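Local coordinates for protein O-methyltransferase, putative (Bacillus cereus, PDB 3DUW) that probably transfers the methyl group of S-adenosyl-L-methionine to oxygen atoms of acceptor substrates, and binds the product S-adenosyl-L-homocysteine, at residues Gln57-Leu63 with Glu132-Phe138; Leu123-Glu127 with Trp152-Leu156. All blocks are in the same frame, centred on the assembly; numbering follows the deposited sequence.

Contact 1 of 2, residues Gln57-Leu63 with Glu132-Phe138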
loop_
_atom_site.group_PDB
_atom_site.type_symbol
_atom_site.label_atom_id
_atom_site.label_comp_id
_atom_site.label_asym_id
_atom_site.label_seq_id
_atom_site.Cartn_x
_atom_site.Cartn_y
_atom_site.Cartn_z
ATOM N N GLN A 57 1.955 2.771 -10.764
ATOM C CA GLN A 57 2.273 1.759 -11.757
ATOM C C GLN A 57 2.128 2.306 -13.169
ATOM O O GLN A 57 2.762 1.809 -14.098
ATOM C CB GLN A 57 1.355 0.548 -11.625
ATOM C CG GLN A 57 1.494 -0.386 -12.817
ATOM C CD GLN A 57 0.594 -1.586 -12.755
ATOM O OE1 GLN A 57 -0.602 -1.467 -12.495
ATOM N NE2 GLN A 57 1.162 -2.762 -13.013
ATOM N N GLY A 58 1.290 3.325 -13.328
ATOM C CA GLY A 58 1.064 3.876 -14.650
ATOM C C GLY A 58 0.220 2.882 -15.426
ATOM O O GLY A 58 0.406 2.687 -16.628
ATOM N N ALA A 59 -0.710 2.240 -14.723
ATOM C CA ALA A 59 -1.588 1.246 -15.329
ATOM C C ALA A 59 -2.419 1.858 -16.442
ATOM O O ALA A 59 -2.836 3.011 -16.355
ATOM C CB ALA A 59 -2.503 0.640 -14.271
ATOM N N ARG A 60 -2.665 1.065 -17.480
ATOM C CA ARG A 60 -3.442 1.519 -18.621
ATOM C C ARG A 60 -4.629 0.599 -18.889
ATOM O O ARG A 60 -5.563 0.978 -19.593
ATOM C CB ARG A 60 -2.543 1.591 -19.860
ATOM C CG ARG A 60 -3.199 2.223 -21.073
ATOM C CD ARG A 60 -2.250 3.196 -21.761
ATOM N NE ARG A 60 -0.988 2.570 -22.142
ATOM C CZ ARG A 60 0.014 3.215 -22.735
ATOM N NH1 ARG A 60 -0.098 4.507 -23.013
ATOM N NH2 ARG A 60 1.127 2.569 -23.055
ATOM N N ASN A 61 -4.599 -0.605 -18.324
ATOM C CA ASN A 61 -5.684 -1.564 -18.531
ATOM C C ASN A 61 -6.008 -2.264 -17.213
ATOM O O ASN A 61 -5.316 -3.192 -16.796
ATOM C CB ASN A 61 -5.276 -2.575 -19.604
ATOM C CG ASN A 61 -6.450 -3.370 -20.129
ATOM O OD1 ASN A 61 -7.559 -2.853 -20.246
ATOM N ND2 ASN A 61 -6.207 -4.630 -20.473
ATOM N N ILE A 62 -7.080 -1.810 -16.576
ATOM C CA ILE A 62 -7.501 -2.320 -15.279
ATOM C C ILE A 62 -8.674 -3.283 -15.319
ATOM O O ILE A 62 -9.646 -3.062 -16.036
ATOM C CB ILE A 62 -7.895 -1.145 -14.346
ATOM C CG1 ILE A 62 -6.733 -0.162 -14.213
ATOM C CG2 ILE A 62 -8.319 -1.675 -12.985
ATOM C CD1 ILE A 62 -7.070 1.076 -13.399
ATOM N N LEU A 63 -8.573 -4.346 -14.528
ATOM C CA LEU A 63 -9.634 -5.335 -14.412
ATOM C C LEU A 63 -10.090 -5.339 -12.959
ATOM O O LEU A 63 -9.273 -5.503 -12.053
ATOM C CB LEU A 63 -9.133 -6.735 -14.786
ATOM C CG LEU A 63 -10.094 -7.890 -14.477
ATOM C CD1 LEU A 63 -11.357 -7.754 -15.320
ATOM C CD2 LEU A 63 -9.412 -9.222 -14.764
ATOM N N GLU A 132 -6.429 -6.867 -24.222
ATOM C CA GLU A 132 -4.999 -6.828 -23.977
ATOM C C GLU A 132 -4.800 -7.265 -22.532
ATOM O O GLU A 132 -5.747 -7.256 -21.740
ATOM C CB GLU A 132 -4.467 -5.407 -24.168
ATOM C CG GLU A 132 -4.754 -4.824 -25.537
ATOM C CD GLU A 132 -4.252 -5.711 -26.656
ATOM O OE1 GLU A 132 -3.026 -5.949 -26.721
ATOM O OE2 GLU A 132 -5.080 -6.177 -27.468
ATOM N N PRO A 133 -3.577 -7.676 -22.169
ATOM C CA PRO A 133 -3.348 -8.096 -20.785
ATOM C C PRO A 133 -3.657 -6.942 -19.836
ATOM O O PRO A 133 -3.483 -5.778 -20.192
ATOM C CB PRO A 133 -1.867 -8.457 -20.777
ATOM C CG PRO A 133 -1.640 -8.957 -22.173
ATOM C CD PRO A 133 -2.392 -7.941 -23.004
ATOM N N PHE A 134 -4.126 -7.270 -18.639
ATOM C CA PHE A 134 -4.441 -6.256 -17.641
ATOM C C PHE A 134 -3.212 -5.983 -16.780
ATOM O O PHE A 134 -2.557 -6.918 -16.309
ATOM C CB PHE A 134 -5.609 -6.729 -16.781
ATOM C CG PHE A 134 -6.899 -6.846 -17.538
ATOM C CD1 PHE A 134 -7.612 -5.707 -17.899
ATOM C CD2 PHE A 134 -7.384 -8.091 -17.927
ATOM C CE1 PHE A 134 -8.790 -5.804 -18.638
ATOM C CE2 PHE A 134 -8.561 -8.202 -18.666
ATOM C CZ PHE A 134 -9.264 -7.056 -19.023
ATOM N N ASP A 135 -2.903 -4.702 -16.589
ATOM C CA ASP A 135 -1.742 -4.290 -15.804
ATOM C C ASP A 135 -2.041 -4.146 -14.315
ATOM O O ASP A 135 -1.122 -4.125 -13.501
ATOM C CB ASP A 135 -1.196 -2.942 -16.298
ATOM C CG ASP A 135 -1.263 -2.787 -17.801
ATOM O OD1 ASP A 135 -0.753 -3.670 -18.518
ATOM O OD2 ASP A 135 -1.821 -1.768 -18.264
ATOM N N PHE A 136 -3.319 -4.036 -13.967
ATOM C CA PHE A 136 -3.725 -3.856 -12.575
ATOM C C PHE A 136 -5.051 -4.589 -12.393
ATOM O O PHE A 136 -5.999 -4.361 -13.142
ATOM C CB PHE A 136 -3.878 -2.357 -12.296
ATOM C CG PHE A 136 -4.025 -2.007 -10.845
ATOM C CD1 PHE A 136 -5.222 -2.236 -10.172
ATOM C CD2 PHE A 136 -2.972 -1.420 -10.154
ATOM C CE1 PHE A 136 -5.366 -1.880 -8.831
ATOM C CE2 PHE A 136 -3.108 -1.062 -8.815
ATOM C CZ PHE A 136 -4.308 -1.293 -8.154
ATOM N N ILE A 137 -5.115 -5.469 -11.398
ATOM C CA ILE A 137 -6.318 -6.256 -11.150
ATOM C C ILE A 137 -6.761 -6.146 -9.692
ATOM O O ILE A 137 -5.980 -6.413 -8.772
ATOM C CB ILE A 137 -6.063 -7.738 -11.512
ATOM C CG1 ILE A 137 -5.564 -7.829 -12.960
ATOM C CG2 ILE A 137 -7.330 -8.558 -11.327
ATOM C CD1 ILE A 137 -5.138 -9.212 -13.387
ATOM N N PHE A 138 -8.013 -5.744 -9.491
ATOM C CA PHE A 138 -8.577 -5.580 -8.155
ATOM C C PHE A 138 -9.636 -6.652 -7.940
ATOM O O PHE A 138 -10.662 -6.664 -8.622
ATOM C CB PHE A 138 -9.191 -4.178 -8.016
ATOM C CG PHE A 138 -9.756 -3.881 -6.648
ATOM C CD1 PHE A 138 -9.050 -4.217 -5.496
ATOM C CD2 PHE A 138 -10.981 -3.235 -6.514
ATOM C CE1 PHE A 138 -9.561 -3.913 -4.228
ATOM C CE2 PHE A 138 -11.496 -2.928 -5.254
ATOM C CZ PHE A 138 -10.783 -3.268 -4.110
#
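The ring of Phe134 lies between the two segments with Glu132 O above the centre of one face and Leu63 CB against the other. The latter is a CH-pi contact, CB standing 3.7 Å from the centroid of the Phe134 ring, and the Asn61 amide passes obliquely by the same ring, its plane only 22° from it. The second ring, Phe136, meets Gln57 OE1 at its edge, in plane, 3.3 Å from CD2.

Asn61 has CG anti to its own N (chi1 -165°), which swings the amide toward Pro133 and alongside the Phe134 ring; there ND2 gives Pro133 O an almost linear bond of 3.0 Å, although the donor stands well above the carbonyl plane. Asn61 OD1 accepts a weak hydrogen bond from Arg85. At the helix end, where Gly58 is the C-prime residue of a Schellman motif, Gln57 reaches back in an extended form and NE2 binds Asp135 O at 2.7 Å, tilted from the carbonyl plane. Asp135 OD2 accepts Arg60 N on its anti lone pair at 3.1 Å and, weakly, Asn61 N, while OD1 forms a salt bridge with Arg158. One firm and one weak backbone N-H thus meet OD2, and Arg158 holds OD1.

Beyond these polar grips the chains become parallel strands: Leu63 N binds Phe136 O and Phe138 N binds Leu63 O, each at 2.9 Å. Strands 61-65 and 136-139 are neighbours at the centre of the Rossmann-like sheet of class I methyltransferases, and Phe138, on the second of them, lines the S-adenosyl-L-homocysteine pocket and touches the ligand.

Contact 2 of 2, residues Leu123-Glu127 with Trp152-Leu156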
loop_
_atom_site.group_PDB
_atom_site.type_symbol
_atom_site.label_atom_id
_atom_site.label_comp_id
_atom_site.label_asym_id
_atom_site.label_seq_id
_atom_site.Cartn_x
_atom_site.Cartn_y
_atom_site.Cartn_z
ATOM N N LEU A 123 -15.069 -13.614 -17.328
ATOM C CA LEU A 123 -13.625 -13.750 -17.485
ATOM C C LEU A 123 -13.288 -14.622 -18.694
ATOM O O LEU A 123 -12.333 -14.347 -19.422
ATOM C CB LEU A 123 -13.012 -14.318 -16.200
ATOM C CG LEU A 123 -13.017 -13.311 -15.038
ATOM C CD1 LEU A 123 -12.806 -14.016 -13.715
ATOM C CD2 LEU A 123 -11.938 -12.267 -15.273
ATOM N N GLN A 124 -14.085 -15.662 -18.915
ATOM C CA GLN A 124 -13.878 -16.553 -20.052
ATOM C C GLN A 124 -14.155 -15.782 -21.338
ATOM O O GLN A 124 -13.446 -15.939 -22.334
ATOM C CB GLN A 124 -14.808 -17.762 -19.955
ATOM C CG GLN A 124 -14.626 -18.788 -21.067
ATOM C CD GLN A 124 -13.194 -19.270 -21.187
ATOM O OE1 GLN A 124 -12.392 -18.698 -21.931
ATOM N NE2 GLN A 124 -12.859 -20.315 -20.444
ATOM N N GLN A 125 -15.186 -14.940 -21.307
ATOM C CA GLN A 125 -15.547 -14.131 -22.466
ATOM C C GLN A 125 -14.433 -13.141 -22.782
ATOM O O GLN A 125 -14.084 -12.931 -23.943
ATOM C CB GLN A 125 -16.849 -13.369 -22.201
ATOM C CG GLN A 125 -18.077 -14.252 -22.087
ATOM C CD GLN A 125 -19.329 -13.466 -21.755
ATOM O OE1 GLN A 125 -19.672 -12.504 -22.442
ATOM N NE2 GLN A 125 -20.023 -13.876 -20.698
ATOM N N ILE A 126 -13.881 -12.530 -21.739
ATOM C CA ILE A 126 -12.804 -11.562 -21.903
ATOM C C ILE A 126 -11.601 -12.211 -22.585
ATOM O O ILE A 126 -10.964 -11.600 -23.443
ATOM C CB ILE A 126 -12.399 -10.964 -20.534
ATOM C CG1 ILE A 126 -13.523 -10.050 -20.035
ATOM C CG2 ILE A 126 -11.090 -10.197 -20.651
ATOM C CD1 ILE A 126 -13.345 -9.555 -18.616
ATOM N N GLU A 127 -11.295 -13.448 -22.213
ATOM C CA GLU A 127 -10.182 -14.155 -22.832
ATOM C C GLU A 127 -10.532 -14.447 -24.289
ATOM O O GLU A 127 -9.715 -14.234 -25.189
ATOM C CB GLU A 127 -9.890 -15.466 -22.102
ATOM C CG GLU A 127 -8.894 -16.345 -22.845
ATOM C CD GLU A 127 -8.443 -17.540 -22.040
ATOM O OE1 GLU A 127 -9.305 -18.309 -21.567
ATOM O OE2 GLU A 127 -7.216 -17.716 -21.886
ATOM N N TRP A 152 -7.485 -16.702 -12.818
ATOM C CA TRP A 152 -7.867 -15.932 -13.997
ATOM C C TRP A 152 -7.018 -14.670 -14.092
ATOM O O TRP A 152 -6.623 -14.254 -15.183
ATOM C CB TRP A 152 -9.348 -15.551 -13.946
ATOM C CG TRP A 152 -10.233 -16.552 -14.608
ATOM C CD1 TRP A 152 -11.159 -17.351 -14.010
ATOM C CD2 TRP A 152 -10.267 -16.871 -16.004
ATOM N NE1 TRP A 152 -11.772 -18.152 -14.947
ATOM C CE2 TRP A 152 -11.243 -17.877 -16.178
ATOM C CE3 TRP A 152 -9.567 -16.405 -17.123
ATOM C CZ2 TRP A 152 -11.536 -18.427 -17.431
ATOM C CZ3 TRP A 152 -9.861 -16.953 -18.371
ATOM C CH2 TRP A 152 -10.838 -17.953 -18.512
ATOM N N ALA A 153 -6.739 -14.056 -12.948
ATOM C CA ALA A 153 -5.928 -12.844 -12.924
ATOM C C ALA A 153 -4.556 -13.139 -13.517
ATOM O O ALA A 153 -4.049 -12.385 -14.344
ATOM C CB ALA A 153 -5.782 -12.335 -11.495
ATOM N N LEU A 154 -3.959 -14.246 -13.089
ATOM C CA LEU A 154 -2.647 -14.646 -13.577
ATOM C C LEU A 154 -2.708 -14.891 -15.081
ATOM O O LEU A 154 -1.826 -14.476 -15.833
ATOM C CB LEU A 154 -2.200 -15.930 -12.879
ATOM C CG LEU A 154 -0.825 -15.957 -12.208
ATOM C CD1 LEU A 154 -0.446 -17.403 -11.928
ATOM C CD2 LEU A 154 0.213 -15.298 -13.097
ATOM N N LYS A 155 -3.769 -15.568 -15.504
ATOM C CA LYS A 155 -3.981 -15.904 -16.905
ATOM C C LYS A 155 -4.116 -14.667 -17.792
ATOM O O LYS A 155 -3.631 -14.648 -18.924
ATOM C CB LYS A 155 -5.234 -16.776 -17.025
ATOM C CG LYS A 155 -5.422 -17.466 -18.369
ATOM C CD LYS A 155 -6.613 -18.419 -18.312
ATOM C CE LYS A 155 -6.710 -19.277 -19.562
ATOM N NZ LYS A 155 -7.830 -20.257 -19.480
ATOM N N LEU A 156 -4.763 -13.629 -17.269
ATOM C CA LEU A 156 -4.983 -12.400 -18.024
ATOM C C LEU A 156 -3.987 -11.291 -17.705
ATOM O O LEU A 156 -4.192 -10.138 -18.082
ATOM C CB LEU A 156 -6.407 -11.898 -17.772
ATOM C CG LEU A 156 -7.506 -12.913 -18.091
ATOM C CD1 LEU A 156 -8.864 -12.355 -17.696
ATOM C CD2 LEU A 156 -7.472 -13.255 -19.575
#
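Leu123 and Trp152 make the main apolar contact between the two helices, their side chains sliding past each other in opposite directions. Leu123 CB sits over the face of the indole, 3.8 Å from the centroid of the Trp152 five-membered ring and 13° off its normal, and Leu123 CD1 reaches Trp152 CG at 3.7 Å. The backbone N of Gln124 lies over the same face, nearer the rim.

A second apolar patch gathers round Leu156, the first residue past the end of helix 146-155. Its branches divide the work: CD1 meets Leu123 CD2 at 3.9 Å and, more loosely, Ile126 CG2, whereas CD2 rests 4.1 Å from Glu127 CB.

The polar component is ionic. Glu127 extends from a CG anti to its backbone N (chi1 170°), bringing its carboxylate to the tryptophan edge, with OE1 3.4 Å from Trp152 CH2. Lys155 is likewise extended, and its NZ makes a salt bridge with Glu127 OE1 at 3.2 Å, weak as a hydrogen bond; the exact placing of the lysine end is doubtful.

The chemistry is therefore layered: the leucines and isoleucine pack toward the sheet, the partly exposed indole lies between them and the ion pair, and the loosely held ion pair lies toward the surface, where electrostatic attraction probably adds to a largely apolar association.

Followed from the N terminus, the chain enters contact 1 at 57-63, as helix 44-57 gives way to the first strand of the sheet. It then builds strands 85-90 and 112-116 before 123-127 opens contact 2. Residues 132-138 return to strand 61-65, closing the longer loop of contact 1, and 152-156 closes the shorter loop of contact 2. Since the segments alternate, the two closures cross rather than nest. Helices 119-128 and 146-155 precede and follow strand 136-139, and contact 2 joins them beside it. The contacts also touch: Phe134 N probably hydrogen-bonds Leu156 O at 2.9 Å, and the Phe134 ring packs against Ile126, linking the lead-in to strand 136-139 with the helix pair.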